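Chitosanase (Bacillus subtilis subsp. subtilis str. 168, PDB 7C6C) hydrolyses internal beta-(1->4) linkages between D-glucosamine residues of partly acetylated chitosan, as a secreted glycoside hydrolase of family 46. Local coordinates at residues G2-E12 against A134-D142; L159-A167 against W180-D191. All coordinates share one frame; numbering follows the deposited sequence. Where two conformers were deposited one is given.

Contact 1. Residues G2-E12 against A134-D142; sequences GLNKDQKRRAE and ALARAVMYD
Tyr141 and Glu12 make the short polar link between the two helices: Tyr141 OH donates to Glu12 OE2 at 2.6 Å, meeting the anti lone pair of the carboxylate oxygen, which lies at the ring's edge. The carboxylate plane is turned 54° from the ring. Lys8 NZ reaches the same oxygen, Glu12 OE2, at 2.9 Å from the syn side but well out of the carboxylate plane, completing a salt bridge one turn back in the helix, and Arg43 adds a second from outside. Asn114 in turn bonds the Tyr141 hydroxyl. Farther along, Arg137 NH1 gives a weak, bent bond (2.8 Å, 127°) to Gly2 O, while its stronger polar partner is Leu131, which can offer only backbone atoms.

The rest of the interface is mainly small apolar side chains. A trans chi1 (-171°) carries the Tyr141 ring toward helix 5-20, where Leu3 CD1 and Ala11 CB approach it obliquely. Ala11 CB meets Ala138 CB at 3.6 Å, where the backbones come close; beside them two waters donate to both Ala11 O and Ala138 O, one of the bonds to Ala11 O being weak. The other branch of Leu3, CD2, lies 3.8 Å from Ala134 CB, and the amide end of Gln7 covers that same methyl. Gln7 is fixed by a capping box with Asn4: Gln7 N donates to Asn4 OD1 and Asn4 N to Gln7 OE1, while Gln7 NE2 bonds Asn224 O.

The contact thus packs helix 5-20, which carries the predicted proton donor Glu19, on helix 134-147 of the family 46 fold. With two cationic partners and a hydroxyl donor converging on OE2, Glu12 is probably held ionised.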
loop_
_atom_site.group_PDB
_atom_site.type_symbol
_atom_site.label_atom_id
_atom_site.label_comp_id
_atom_site.label_asym_id
_atom_site.label_seq_id
_atom_site.Cartn_x
_atom_site.Cartn_y
_atom_site.Cartn_z
ATOM N N GLY A 2 -8.432 -0.222 15.441
ATOM C CA GLY A 2 -7.854 -0.630 14.175
ATOM C C GLY A 2 -8.360 -1.983 13.714
ATOM O O GLY A 2 -9.542 -2.292 13.838
ATOM N N LEU A 3 -7.460 -2.789 13.166
ATOM C CA LEU A 3 -7.755 -4.161 12.787
ATOM C C LEU A 3 -7.187 -5.092 13.849
ATOM O O LEU A 3 -6.064 -4.891 14.317
ATOM C CB LEU A 3 -7.136 -4.468 11.424
ATOM C CG LEU A 3 -7.699 -3.630 10.276
ATOM C CD1 LEU A 3 -6.881 -3.834 9.007
ATOM C CD2 LEU A 3 -9.166 -3.985 10.039
ATOM N N ASN A 4 -7.969 -6.095 14.245
ATOM C CA ASN A 4 -7.458 -7.085 15.185
ATOM C C ASN A 4 -6.434 -7.980 14.482
ATOM O O ASN A 4 -6.147 -7.820 13.297
ATOM C CB ASN A 4 -8.598 -7.824 15.898
ATOM C CG ASN A 4 -9.350 -8.803 14.997
ATOM O OD1 ASN A 4 -8.829 -9.292 13.997
ATOM N ND2 ASN A 4 -10.587 -9.114 15.377
ATOM N N LYS A 5 -5.867 -8.935 15.221
ATOM C CA LYS A 5 -4.777 -9.741 14.675
ATOM C C LYS A 5 -5.184 -10.447 13.385
ATOM O O LYS A 5 -4.479 -10.365 12.374
ATOM C CB LYS A 5 -4.303 -10.750 15.718
ATOM C CG LYS A 5 -3.134 -11.607 15.275
ATOM C CD LYS A 5 -2.594 -12.383 16.467
ATOM C CE LYS A 5 -1.310 -13.120 16.134
ATOM N NZ LYS A 5 -1.551 -14.317 15.285
ATOM N N ASP A 6 -6.316 -11.153 13.403
ATOM C CA ASP A 6 -6.747 -11.877 12.211
ATOM C C ASP A 6 -7.133 -10.924 11.089
ATOM O O ASP A 6 -6.777 -11.152 9.926
ATOM C CB ASP A 6 -7.932 -12.793 12.524
ATOM C CG ASP A 6 -7.549 -13.995 13.348
ATOM O OD1 ASP A 6 -6.377 -14.410 13.299
ATOM O OD2 ASP A 6 -8.445 -14.545 14.021
ATOM N N GLN A 7 -7.888 -9.872 11.408
ATOM C CA GLN A 7 -8.323 -8.941 10.369
ATOM C C GLN A 7 -7.138 -8.254 9.711
ATOM O O GLN A 7 -7.131 -8.053 8.489
ATOM C CB GLN A 7 -9.260 -7.889 10.951
ATOM C CG GLN A 7 -10.564 -8.444 11.475
ATOM C CD GLN A 7 -11.267 -7.492 12.420
ATOM O OE1 GLN A 7 -10.646 -6.612 13.032
ATOM N NE2 GLN A 7 -12.568 -7.676 12.559
ATOM N N LYS A 8 -6.139 -7.864 10.512
ATOM C CA LYS A 8 -4.967 -7.192 9.962
ATOM C C LYS A 8 -4.193 -8.121 9.037
ATOM O O LYS A 8 -3.742 -7.708 7.961
ATOM C CB LYS A 8 -4.072 -6.685 11.095
ATOM C CG LYS A 8 -2.974 -5.726 10.650
ATOM C CD LYS A 8 -2.284 -5.093 11.856
ATOM C CE LYS A 8 -1.164 -4.141 11.451
ATOM N NZ LYS A 8 0.075 -4.846 11.028
ATOM N N ARG A 9 -4.020 -9.382 9.445
ATOM C CA ARG A 9 -3.364 -10.355 8.582
ATOM C C ARG A 9 -4.114 -10.503 7.266
ATOM O O ARG A 9 -3.505 -10.510 6.191
ATOM C CB ARG A 9 -3.242 -11.709 9.284
ATOM C CG ARG A 9 -2.606 -12.765 8.385
ATOM C CD ARG A 9 -2.611 -14.173 8.968
ATOM N NE ARG A 9 -3.884 -14.545 9.574
ATOM C CZ ARG A 9 -4.973 -14.933 8.921
ATOM N NH1 ARG A 9 -4.979 -15.005 7.589
ATOM N NH2 ARG A 9 -6.067 -15.244 9.619
ATOM N N ARG A 10 -5.444 -10.639 7.332
ATOM C CA ARG A 10 -6.229 -10.793 6.111
ATOM C C ARG A 10 -6.082 -9.579 5.204
ATOM O O ARG A 10 -5.932 -9.721 3.982
ATOM C CB ARG A 10 -7.696 -11.055 6.460
ATOM C CG ARG A 10 -7.892 -12.373 7.176
ATOM C CD ARG A 10 -9.344 -12.694 7.473
ATOM N NE ARG A 10 -9.399 -13.971 8.176
ATOM C CZ ARG A 10 -9.926 -14.158 9.379
ATOM N NH1 ARG A 10 -10.519 -13.158 10.020
ATOM N NH2 ARG A 10 -9.864 -15.361 9.930
ATOM N N ALA A 11 -6.135 -8.376 5.785
ATOM C CA ALA A 11 -5.941 -7.159 5.003
ATOM C C ALA A 11 -4.590 -7.170 4.305
ATOM O O ALA A 11 -4.480 -6.786 3.133
ATOM C CB ALA A 11 -6.050 -5.939 5.913
ATOM N N GLU A 12 -3.549 -7.605 5.017
ATOM C CA GLU A 12 -2.207 -7.627 4.446
ATOM C C GLU A 12 -2.066 -8.698 3.370
ATOM O O GLU A 12 -1.342 -8.496 2.386
ATOM C CB GLU A 12 -1.177 -7.793 5.566
ATOM C CG GLU A 12 -1.138 -6.563 6.452
ATOM C CD GLU A 12 -0.324 -6.711 7.723
ATOM O OE1 GLU A 12 -0.080 -7.853 8.163
ATOM O OE2 GLU A 12 0.065 -5.666 8.292
ATOM N N ALA A 134 -14.207 -3.613 9.760
ATOM C CA ALA A 134 -12.875 -4.084 9.418
ATOM C C ALA A 134 -12.626 -3.978 7.919
ATOM O O ALA A 134 -11.512 -3.647 7.497
ATOM C CB ALA A 134 -12.689 -5.522 9.901
ATOM N N LEU A 135 -13.642 -4.264 7.096
ATOM C CA LEU A 135 -13.439 -4.183 5.652
ATOM C C LEU A 135 -13.099 -2.758 5.227
ATOM O O LEU A 135 -12.170 -2.539 4.446
ATOM C CB LEU A 135 -14.654 -4.714 4.890
ATOM C CG LEU A 135 -14.563 -4.548 3.366
ATOM C CD1 LEU A 135 -13.334 -5.249 2.769
ATOM C CD2 LEU A 135 -15.828 -5.035 2.695
ATOM N N ALA A 136 -13.828 -1.765 5.737
ATOM C CA ALA A 136 -13.507 -0.394 5.347
ATOM C C ALA A 136 -12.097 -0.012 5.781
ATOM O O ALA A 136 -11.354 0.615 5.017
ATOM C CB ALA A 136 -14.529 0.585 5.914
ATOM N N ARG A 137 -11.703 -0.400 6.996
ATOM C CA ARG A 137 -10.342 -0.133 7.456
ATOM C C ARG A 137 -9.309 -0.843 6.589
ATOM O O ARG A 137 -8.250 -0.282 6.289
ATOM C CB ARG A 137 -10.195 -0.527 8.927
ATOM C CG ARG A 137 -10.953 0.394 9.869
ATOM C CD ARG A 137 -10.866 -0.073 11.306
ATOM N NE ARG A 137 -11.721 0.740 12.168
ATOM C CZ ARG A 137 -12.226 0.338 13.331
ATOM N NH1 ARG A 137 -11.965 -0.877 13.793
ATOM N NH2 ARG A 137 -13.000 1.154 14.032
ATOM N N ALA A 138 -9.603 -2.076 6.167
ATOM C CA ALA A 138 -8.695 -2.793 5.277
ATOM C C ALA A 138 -8.578 -2.098 3.927
ATOM O O ALA A 138 -7.489 -2.040 3.339
ATOM C CB ALA A 138 -9.171 -4.231 5.100
ATOM N N VAL A 139 -9.691 -1.574 3.412
ATOM C CA VAL A 139 -9.631 -0.812 2.170
ATOM C C VAL A 139 -8.761 0.427 2.345
ATOM O O VAL A 139 -7.953 0.757 1.468
ATOM C CB VAL A 139 -11.043 -0.462 1.664
ATOM C CG1 VAL A 139 -10.969 0.462 0.454
ATOM C CG2 VAL A 139 -11.832 -1.729 1.331
ATOM N N MET A 140 -8.913 1.138 3.474
ATOM C CA MET A 140 -8.073 2.313 3.707
ATOM C C MET A 140 -6.599 1.938 3.756
ATOM O O MET A 140 -5.752 2.643 3.195
ATOM C CB MET A 140 -8.468 3.018 5.010
ATOM C CG MET A 140 -9.897 3.540 5.074
ATOM S SD MET A 140 -10.387 4.657 3.743
ATOM C CE MET A 140 -11.492 3.579 2.825
ATOM N N TYR A 141 -6.281 0.831 4.432
ATOM C CA TYR A 141 -4.902 0.370 4.557
ATOM C C TYR A 141 -4.303 0.074 3.183
ATOM O O TYR A 141 -3.202 0.535 2.856
ATOM C CB TYR A 141 -4.924 -0.875 5.447
ATOM C CG TYR A 141 -3.619 -1.468 5.936
ATOM C CD1 TYR A 141 -2.396 -0.824 5.780
ATOM C CD2 TYR A 141 -3.628 -2.700 6.581
ATOM C CE1 TYR A 141 -1.222 -1.399 6.251
ATOM C CE2 TYR A 141 -2.476 -3.277 7.051
ATOM C CZ TYR A 141 -1.274 -2.625 6.883
ATOM O OH TYR A 141 -0.114 -3.192 7.361
ATOM N N ASP A 142 -5.028 -0.679 2.352
ATOM C CA ASP A 142 -4.537 -0.963 1.008
ATOM C C ASP A 142 -4.387 0.319 0.199
ATOM O O ASP A 142 -3.430 0.472 -0.572
ATOM C CB ASP A 142 -5.485 -1.917 0.287
ATOM C CG ASP A 142 -4.950 -2.323 -1.063
ATOM O OD1 ASP A 142 -3.937 -3.047 -1.090
ATOM O OD2 ASP A 142 -5.518 -1.893 -2.090
HETATM O O HOH W 1 -5.199 -3.811 3.580
HETATM O O HOH W 2 -6.697 -5.076 2.408
#

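Contact 2. Residues L159-A167 against W180-D191; sequences LIKRTNKKA and WLNKFLDVRYDD
Val187 and Leu159 interlock as knobs into holes where segments 159-167 and 180-191 cross at 126°, their axes 9.0 Å apart at closest approach. Val187 enters among Leu159, Arg162, Thr163 and Lys166: its CG1 meets Leu159 CD2 at 3.9 Å, and its CG2 touches Lys166 CD. Leu159 returns the fit among Phe184, Val187, Arg188 and Asp191, with CB against the Phe184 ring and CD2 against Asp191 CB. Arg162 reaches past this apolar centre to Asp191 OD1 in a weak salt bridge; Pro153 takes its NH1, and a water joins its NH2 to Val187 O.

This is the packing of helices 156-167 and 177-193, consecutive in the helical domain of a family 46 chitosanase of the lysozyme clan; Met140 and Thr143 of helix 134-147 also touch Phe184.

Trp180 is met over a face and at an edge. Thr163, a third knob, sets CG2, anti to the backbone N, over its five-membered ring in a CH-pi contact, 3.7 Å from the centroid. The other branch, OG1, bonds back to Leu159 O at 2.8 Å, so the hydroxyl is satisfied within its own helix although it lies against Phe184 CD2. At the indole edge Trp180 NE1 donates to Asn164 OD1 at 2.8 Å, 14° out of the ring plane, with the amide turned 43° from it. Ala167 CB packs on Trp180 CD1 at 3.8 Å.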
loop_
_atom_site.group_PDB
_atom_site.type_symbol
_atom_site.label_atom_id
_atom_site.label_comp_id
_atom_site.label_asym_id
_atom_site.label_seq_id
_atom_site.Cartn_x
_atom_site.Cartn_y
_atom_site.Cartn_z
ATOM N N LEU A 159 -8.614 11.007 -1.848
ATOM C CA LEU A 159 -9.698 10.075 -2.150
ATOM C C LEU A 159 -10.773 10.105 -1.070
ATOM O O LEU A 159 -11.969 10.052 -1.381
ATOM C CB LEU A 159 -9.150 8.658 -2.316
ATOM C CG LEU A 159 -8.140 8.462 -3.449
ATOM C CD1 LEU A 159 -7.787 7.004 -3.582
ATOM C CD2 LEU A 159 -8.647 9.017 -4.775
ATOM N N ILE A 160 -10.371 10.175 0.203
ATOM C CA ILE A 160 -11.345 10.271 1.290
ATOM C C ILE A 160 -12.207 11.514 1.119
ATOM O O ILE A 160 -13.440 11.456 1.206
ATOM C CB ILE A 160 -10.641 10.252 2.660
ATOM C CG1 ILE A 160 -10.068 8.870 2.969
ATOM C CG2 ILE A 160 -11.600 10.692 3.766
ATOM C CD1 ILE A 160 -9.202 8.849 4.207
ATOM N N LYS A 161 -11.569 12.661 0.863
ATOM C CA LYS A 161 -12.322 13.905 0.741
ATOM C C LYS A 161 -13.256 13.881 -0.464
ATOM O O LYS A 161 -14.397 14.351 -0.378
ATOM C CB LYS A 161 -11.370 15.099 0.679
ATOM C CG LYS A 161 -10.711 15.425 2.010
ATOM C CD LYS A 161 -9.866 16.685 1.933
ATOM C CE LYS A 161 -8.678 16.508 1.004
ATOM N NZ LYS A 161 -7.822 17.733 0.987
ATOM N N ARG A 162 -12.800 13.334 -1.592
ATOM C CA ARG A 162 -13.668 13.255 -2.761
ATOM C C ARG A 162 -14.854 12.338 -2.506
ATOM O O ARG A 162 -15.970 12.619 -2.959
ATOM C CB ARG A 162 -12.879 12.811 -3.992
ATOM C CG ARG A 162 -11.916 13.875 -4.472
ATOM C CD ARG A 162 -11.765 13.890 -5.976
ATOM N NE ARG A 162 -11.028 12.733 -6.468
ATOM C CZ ARG A 162 -9.703 12.672 -6.560
ATOM N NH1 ARG A 162 -8.955 13.701 -6.183
ATOM N NH2 ARG A 162 -9.129 11.579 -7.031
ATOM N N THR A 163 -14.629 11.241 -1.779
ATOM C CA THR A 163 -15.723 10.354 -1.400
ATOM C C THR A 163 -16.705 11.064 -0.478
ATOM O O THR A 163 -17.924 10.998 -0.683
ATOM C CB THR A 163 -15.160 9.102 -0.730
ATOM O OG1 THR A 163 -14.271 8.439 -1.635
ATOM C CG2 THR A 163 -16.283 8.157 -0.358
ATOM N N ASN A 164 -16.189 11.766 0.538
ATOM C CA ASN A 164 -17.065 12.492 1.454
ATOM C C ASN A 164 -17.951 13.476 0.702
ATOM O O ASN A 164 -19.149 13.595 0.992
ATOM C CB ASN A 164 -16.243 13.234 2.510
ATOM C CG ASN A 164 -15.595 12.303 3.519
ATOM O OD1 ASN A 164 -15.946 11.128 3.616
ATOM N ND2 ASN A 164 -14.654 12.832 4.290
ATOM N N LYS A 165 -17.384 14.188 -0.275
ATOM C CA LYS A 165 -18.174 15.153 -1.032
ATOM C C LYS A 165 -19.248 14.457 -1.859
ATOM O O LYS A 165 -20.400 14.904 -1.890
ATOM C CB LYS A 165 -17.262 16.005 -1.917
ATOM C CG LYS A 165 -17.976 17.151 -2.627
ATOM C CD LYS A 165 -16.993 18.060 -3.357
ATOM C CE LYS A 165 -17.707 19.191 -4.086
ATOM N NZ LYS A 165 -18.524 20.031 -3.166
ATOM N N LYS A 166 -18.897 13.350 -2.520
ATOM C CA LYS A 166 -19.881 12.628 -3.324
ATOM C C LYS A 166 -20.963 11.999 -2.454
ATOM O O LYS A 166 -22.134 11.956 -2.846
ATOM C CB LYS A 166 -19.192 11.556 -4.166
ATOM C CG LYS A 166 -18.510 12.078 -5.418
ATOM C CD LYS A 166 -17.986 10.928 -6.264
ATOM C CE LYS A 166 -17.580 11.396 -7.651
ATOM N NZ LYS A 166 -16.477 12.392 -7.596
ATOM N N ALA A 167 -20.592 11.503 -1.274
ATOM C CA ALA A 167 -21.530 10.810 -0.402
ATOM C C ALA A 167 -22.344 11.754 0.469
ATOM O O ALA A 167 -23.302 11.307 1.110
ATOM C CB ALA A 167 -20.786 9.812 0.489
ATOM N N TRP A 180 -21.077 4.445 1.895
ATOM C CA TRP A 180 -19.882 5.274 1.777
ATOM C C TRP A 180 -18.722 4.490 1.179
ATOM O O TRP A 180 -18.008 4.997 0.302
ATOM C CB TRP A 180 -19.502 5.817 3.154
ATOM C CG TRP A 180 -18.364 6.794 3.138
ATOM C CD1 TRP A 180 -18.451 8.150 3.023
ATOM C CD2 TRP A 180 -16.968 6.488 3.248
ATOM N NE1 TRP A 180 -17.196 8.709 3.053
ATOM C CE2 TRP A 180 -16.268 7.710 3.193
ATOM C CE3 TRP A 180 -16.242 5.300 3.388
ATOM C CZ2 TRP A 180 -14.878 7.777 3.271
ATOM C CZ3 TRP A 180 -14.863 5.369 3.467
ATOM C CH2 TRP A 180 -14.196 6.598 3.407
ATOM N N LEU A 181 -18.514 3.253 1.641
ATOM C CA LEU A 181 -17.394 2.463 1.141
ATOM C C LEU A 181 -17.570 2.117 -0.331
ATOM O O LEU A 181 -16.595 2.095 -1.086
ATOM C CB LEU A 181 -17.217 1.202 1.983
ATOM C CG LEU A 181 -15.967 0.373 1.669
ATOM C CD1 LEU A 181 -14.703 1.170 1.971
ATOM C CD2 LEU A 181 -16.006 -0.941 2.440
ATOM N N ASN A 182 -18.802 1.846 -0.766
ATOM C CA ASN A 182 -19.021 1.602 -2.189
ATOM C C ASN A 182 -18.660 2.830 -3.015
ATOM O O ASN A 182 -18.052 2.713 -4.086
ATOM C CB ASN A 182 -20.462 1.171 -2.441
ATOM C CG ASN A 182 -20.733 -0.232 -1.954
ATOM O OD1 ASN A 182 -19.827 -1.060 -1.881
ATOM N ND2 ASN A 182 -21.985 -0.511 -1.622
ATOM N N LYS A 183 -19.000 4.020 -2.518
ATOM C CA LYS A 183 -18.613 5.236 -3.220
ATOM C C LYS A 183 -17.103 5.435 -3.186
ATOM O O LYS A 183 -16.513 5.894 -4.171
ATOM C CB LYS A 183 -19.347 6.444 -2.640
ATOM C CG LYS A 183 -20.862 6.294 -2.657
ATOM C CD LYS A 183 -21.555 7.478 -3.321
ATOM C CE LYS A 183 -23.074 7.312 -3.304
ATOM N NZ LYS A 183 -23.753 8.107 -4.370
ATOM N N PHE A 184 -16.459 5.091 -2.064
ATOM C CA PHE A 184 -15.004 5.174 -1.990
ATOM C C PHE A 184 -14.353 4.284 -3.039
ATOM O O PHE A 184 -13.401 4.696 -3.712
ATOM C CB PHE A 184 -14.521 4.775 -0.597
ATOM C CG PHE A 184 -13.046 4.985 -0.395
ATOM C CD1 PHE A 184 -12.130 4.008 -0.755
ATOM C CD2 PHE A 184 -12.570 6.181 0.122
ATOM C CE1 PHE A 184 -10.775 4.219 -0.588
ATOM C CE2 PHE A 184 -11.216 6.391 0.298
ATOM C CZ PHE A 184 -10.320 5.409 -0.060
ATOM N N LEU A 185 -14.847 3.054 -3.182
ATOM C CA LEU A 185 -14.289 2.152 -4.181
ATOM C C LEU A 185 -14.478 2.712 -5.589
ATOM O O LEU A 185 -13.587 2.588 -6.436
ATOM C CB LEU A 185 -14.891 0.753 -4.017
ATOM C CG LEU A 185 -14.466 0.032 -2.731
ATOM C CD1 LEU A 185 -15.366 -1.169 -2.457
ATOM C CD2 LEU A 185 -13.014 -0.409 -2.822
ATOM N N ASP A 186 -15.619 3.364 -5.845
ATOM C CA ASP A 186 -15.833 4.034 -7.127
ATOM C C ASP A 186 -14.813 5.147 -7.347
ATOM O O ASP A 186 -14.239 5.279 -8.435
ATOM C CB ASP A 186 -17.236 4.639 -7.170
ATOM C CG ASP A 186 -18.326 3.603 -7.295
ATOM O OD1 ASP A 186 -18.020 2.427 -7.578
ATOM O OD2 ASP A 186 -19.504 3.987 -7.128
ATOM N N VAL A 187 -14.609 5.981 -6.325
ATOM C CA VAL A 187 -13.660 7.085 -6.418
ATOM C C VAL A 187 -12.251 6.554 -6.650
ATOM O O VAL A 187 -11.495 7.085 -7.472
ATOM C CB VAL A 187 -13.752 7.956 -5.151
ATOM C CG1 VAL A 187 -12.548 8.880 -5.036
ATOM C CG2 VAL A 187 -15.052 8.757 -5.147
ATOM N N ARG A 188 -11.877 5.495 -5.935
ATOM C CA ARG A 188 -10.548 4.928 -6.122
ATOM C C ARG A 188 -10.386 4.338 -7.516
ATOM O O ARG A 188 -9.346 4.529 -8.155
ATOM C CB ARG A 188 -10.254 3.885 -5.044
ATOM C CG ARG A 188 -8.848 3.341 -5.145
ATOM C CD ARG A 188 -8.484 2.459 -3.969
ATOM N NE ARG A 188 -7.112 1.990 -4.108
ATOM C CZ ARG A 188 -6.605 0.943 -3.466
ATOM N NH1 ARG A 188 -7.358 0.252 -2.616
ATOM N NH2 ARG A 188 -5.341 0.589 -3.685
ATOM N N TYR A 189 -11.400 3.618 -8.004
ATOM C CA TYR A 189 -11.349 3.097 -9.367
ATOM C C TYR A 189 -11.095 4.217 -10.367
ATOM O O TYR A 189 -10.241 4.098 -11.252
ATOM C CB TYR A 189 -12.659 2.381 -9.701
ATOM C CG TYR A 189 -12.718 1.874 -11.122
ATOM C CD1 TYR A 189 -12.235 0.615 -11.450
ATOM C CD2 TYR A 189 -13.244 2.659 -12.144
ATOM C CE1 TYR A 189 -12.280 0.145 -12.747
ATOM C CE2 TYR A 189 -13.289 2.198 -13.446
ATOM C CZ TYR A 189 -12.807 0.939 -13.739
ATOM O OH TYR A 189 -12.844 0.464 -15.030
ATOM N N ASP A 190 -11.845 5.313 -10.244
ATOM C CA ASP A 190 -11.681 6.430 -11.167
ATOM C C ASP A 190 -10.273 7.001 -11.087
ATOM O O ASP A 190 -9.687 7.379 -12.107
ATOM C CB ASP A 190 -12.711 7.516 -10.860
ATOM C CG ASP A 190 -14.123 7.108 -11.233
ATOM O OD1 ASP A 190 -14.288 6.156 -12.026
ATOM O OD2 ASP A 190 -15.068 7.752 -10.736
ATOM N N ASP A 191 -9.711 7.064 -9.883
ATOM C CA ASP A 191 -8.368 7.613 -9.738
ATOM C C ASP A 191 -7.316 6.692 -10.346
ATOM O O ASP A 191 -6.343 7.165 -10.946
ATOM C CB ASP A 191 -8.064 7.876 -8.267
ATOM C CG ASP A 191 -6.780 8.635 -8.081
ATOM O OD1 ASP A 191 -6.737 9.783 -8.564
ATOM O OD2 ASP A 191 -5.825 8.096 -7.484
HETATM O O HOH W 3 -11.185 9.812 -8.123
#

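Helix 134-147 connects the two contacts, whose centres lie 18 Å apart: the helix that packs on 2-12 in contact 1 also meets 180-191 of contact 2. Met140 CE packs against Phe184 CE1 at 3.5 Å and against Trp180 CZ3 at 3.9 Å, and Asp142 OD2 makes a salt bridge of 2.9 Å with Arg188 NH1. Asp142 also bonds Thr15 of helix 5-20. Each contact has a residue near Glu19, the predicted proton donor: Glu12 in contact 1, about 9 Å away between side chains, and Arg188 in contact 2, about 7 Å away. From the Arg188 side chain the bound (2S)-2-hydroxybutanedioic acid is about 13 Å away.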